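Local coordinates for oxidoreductase, 2OG-Fe oxygenase family protein, putative, expressed (Oryza sativa subsp. japonica, PDB 5XEG) that probably acts as an iron-dependent dioxygenase of the AlkB family, the chain being its 2-oxoglutarate-binding catalytic oxygenase region, at residues Leu53-Met58 with Leu126-Thr131. Residues are numbered along the deposited sequence; the frame is centred on the assembly and turned at random.
With AKG (2-oxoglutaric acid), chain B.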
loop_
_atom_site.group_PDB
_atom_site.type_symbol
_atom_site.label_atom_id
_atom_site.label_comp_id
_atom_site.label_asym_id
_atom_site.label_seq_id
_atom_site.Cartn_x
_atom_site.Cartn_y
_atom_site.Cartn_z
ATOM N N LEU A 53 -2.757 -3.779 -15.259
ATOM C CA LEU A 53 -2.280 -4.927 -16.012
ATOM C C LEU A 53 -1.701 -5.918 -15.004
ATOM O O LEU A 53 -0.968 -5.507 -14.128
ATOM C CB LEU A 53 -1.101 -4.558 -16.931
ATOM C CG LEU A 53 -1.293 -3.764 -18.228
ATOM C CD1 LEU A 53 0.110 -3.416 -18.799
ATOM C CD2 LEU A 53 -2.127 -4.496 -19.309
ATOM N N SER A 54 -2.044 -7.207 -15.150
ATOM C CA SER A 54 -1.388 -8.259 -14.378
ATOM C C SER A 54 -1.450 -8.022 -12.908
ATOM O O SER A 54 -0.472 -8.230 -12.207
ATOM C CB SER A 54 0.034 -8.433 -14.822
ATOM O OG SER A 54 0.024 -8.794 -16.223
ATOM N N LEU A 55 -2.659 -7.684 -12.474
ATOM C CA LEU A 55 -2.956 -7.340 -11.100
ATOM C C LEU A 55 -4.105 -8.195 -10.587
ATOM O O LEU A 55 -5.174 -8.260 -11.195
ATOM C CB LEU A 55 -3.399 -5.857 -11.024
ATOM C CG LEU A 55 -3.840 -5.326 -9.641
ATOM C CD1 LEU A 55 -2.690 -5.418 -8.669
ATOM C CD2 LEU A 55 -4.211 -3.862 -9.781
ATOM N N GLN A 56 -3.908 -8.785 -9.422
ATOM C CA GLN A 56 -4.984 -9.348 -8.631
ATOM C C GLN A 56 -5.035 -8.687 -7.250
ATOM O O GLN A 56 -4.048 -8.115 -6.777
ATOM C CB GLN A 56 -4.677 -10.849 -8.441
ATOM C CG GLN A 56 -4.540 -11.668 -9.765
ATOM C CD GLN A 56 -3.986 -13.070 -9.421
ATOM O OE1 GLN A 56 -4.706 -13.826 -8.848
ATOM N NE2 GLN A 56 -2.695 -13.357 -9.710
ATOM N N MET A 57 -6.185 -8.755 -6.597
ATOM C CA MET A 57 -6.369 -8.058 -5.334
ATOM C C MET A 57 -7.224 -8.850 -4.383
ATOM O O MET A 57 -8.001 -9.707 -4.807
ATOM C CB MET A 57 -6.966 -6.659 -5.532
ATOM C CG MET A 57 -8.330 -6.675 -6.212
ATOM S SD MET A 57 -9.037 -5.000 -6.412
ATOM C CE MET A 57 -9.637 -4.725 -4.762
ATOM N N MET A 58 -7.115 -8.497 -3.123
ATOM C CA MET A 58 -8.092 -8.920 -2.123
ATOM C C MET A 58 -8.024 -7.976 -0.994
ATOM O O MET A 58 -6.981 -7.320 -0.780
ATOM C CB MET A 58 -7.813 -10.357 -1.628
ATOM C CG MET A 58 -6.520 -10.613 -0.917
ATOM S SD MET A 58 -6.477 -12.140 0.195
ATOM C CE MET A 58 -7.534 -11.514 1.438
ATOM N N LEU A 126 -5.947 -3.134 1.420
ATOM C CA LEU A 126 -6.036 -3.660 0.089
ATOM C C LEU A 126 -4.680 -4.359 -0.175
ATOM O O LEU A 126 -3.592 -3.732 -0.053
ATOM C CB LEU A 126 -6.236 -2.527 -0.867
ATOM C CG LEU A 126 -6.769 -2.739 -2.254
ATOM C CD1 LEU A 126 -6.745 -1.383 -2.961
ATOM C CD2 LEU A 126 -6.060 -3.819 -3.039
ATOM N N VAL A 127 -4.767 -5.627 -0.531
ATOM C CA VAL A 127 -3.653 -6.435 -0.931
ATOM C C VAL A 127 -3.685 -6.607 -2.444
ATOM O O VAL A 127 -4.598 -7.257 -2.999
ATOM C CB VAL A 127 -3.717 -7.818 -0.246
ATOM C CG1 VAL A 127 -2.406 -8.591 -0.448
ATOM C CG2 VAL A 127 -4.053 -7.618 1.238
ATOM N N ASN A 128 -2.657 -6.045 -3.087
ATOM C CA ASN A 128 -2.460 -6.062 -4.513
ATOM C C ASN A 128 -1.296 -6.999 -4.829
ATOM O O ASN A 128 -0.190 -6.841 -4.263
ATOM C CB ASN A 128 -2.056 -4.642 -4.985
ATOM C CG ASN A 128 -3.158 -3.640 -4.886
ATOM O OD1 ASN A 128 -4.214 -3.803 -5.518
ATOM N ND2 ASN A 128 -2.937 -2.583 -4.122
ATOM N N PHE A 129 -1.476 -7.902 -5.770
ATOM C CA PHE A 129 -0.386 -8.711 -6.239
ATOM C C PHE A 129 -0.171 -8.447 -7.727
ATOM O O PHE A 129 -1.070 -8.618 -8.534
ATOM C CB PHE A 129 -0.549 -10.176 -6.030
ATOM C CG PHE A 129 0.691 -10.938 -6.528
ATOM C CD1 PHE A 129 1.849 -10.781 -5.839
ATOM C CD2 PHE A 129 0.689 -11.619 -7.710
ATOM C CE1 PHE A 129 3.006 -11.360 -6.261
ATOM C CE2 PHE A 129 1.864 -12.238 -8.135
ATOM C CZ PHE A 129 2.994 -12.072 -7.430
ATOM N N TYR A 130 1.051 -8.022 -8.081
ATOM C CA TYR A 130 1.424 -7.779 -9.451
ATOM C C TYR A 130 2.395 -8.852 -9.931
ATOM O O TYR A 130 3.361 -9.120 -9.212
ATOM C CB TYR A 130 2.196 -6.458 -9.525
ATOM C CG TYR A 130 1.508 -5.224 -9.053
ATOM C CD1 TYR A 130 1.437 -4.933 -7.681
ATOM C CD2 TYR A 130 0.983 -4.302 -9.963
ATOM C CE1 TYR A 130 0.824 -3.798 -7.202
ATOM C CE2 TYR A 130 0.328 -3.161 -9.472
ATOM C CZ TYR A 130 0.327 -2.900 -8.102
ATOM O OH TYR A 130 -0.310 -1.751 -7.717
ATOM N N THR A 131 2.131 -9.508 -11.064
ATOM C CA THR A 131 3.184 -10.313 -11.702
ATOM C C THR A 131 4.197 -9.412 -12.383
ATOM O O THR A 131 4.145 -8.191 -12.248
ATOM C CB THR A 131 2.616 -11.393 -12.615
ATOM O OG1 THR A 131 1.837 -10.776 -13.634
ATOM C CG2 THR A 131 1.773 -12.301 -11.825
HETATM C C1 AKG B . -3.843 1.084 -4.673
HETATM O O1 AKG B . -4.723 1.906 -4.336
HETATM O O2 AKG B . -4.111 -0.115 -4.906
HETATM C C2 AKG B . -2.461 1.537 -4.799
HETATM O O5 AKG B . -2.221 2.684 -5.138
HETATM C C3 AKG B . -1.330 0.580 -4.507
HETATM C C4 AKG B . -0.064 1.062 -5.205
HETATM C C5 AKG B . 1.050 0.070 -4.970
HETATM O O3 AKG B . 2.076 0.457 -4.370
HETATM O O4 AKG B . 0.904 -1.101 -5.385
HETATM O O HOH W 1 -1.316 -10.824 -10.505
#
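Q56 and F129 face each other as a hydrogen-bonded antiparallel pair: Q56 N gives to F129 O at 3.0 Å, and F129 N returns a nearly straight bond to Q56 O (N-H...O 175°). M58 and V127 repeat the exchange, and T131 N closes the row on S54 O at 3.1 Å, so five backbone bonds zip edge strand 55-59 onto strand 124-131. F129 O takes a second donor, a water that also accepts from Q56 NE2, tying this side chain back to the neighbouring strand.

On the other face, which bears L55, M57, N128 and Y130, the last two bind the cosubstrate. N128 ND2 donates to 2-oxoglutarate O2 at 2.8 Å and also to N225 OD1, while N128 OD1 accepts from R48, which also hydrogen-bonds to 2-oxoglutarate; both ends of the amide are thus satisfied. At the far carboxylate, Y130 OH donates to O4 at 2.7 Å; R223 is also hydrogen-bonded to 2-oxoglutarate. L55, with CG anti to the backbone N (chi1 177°), sets CD1 3.8 Å from the centroid of the Y130 ring, a CH-pi contact over one face. A leucine in place of Y130 would probably leave O4 without this hydroxyl donor and deprive L55 CD1 of the flat face it packs on. Such a cosubstrate-lined sheet is characteristic of the double-stranded beta-helix (jelly-roll) core of iron(II)- and 2-oxoglutarate-dependent oxygenases.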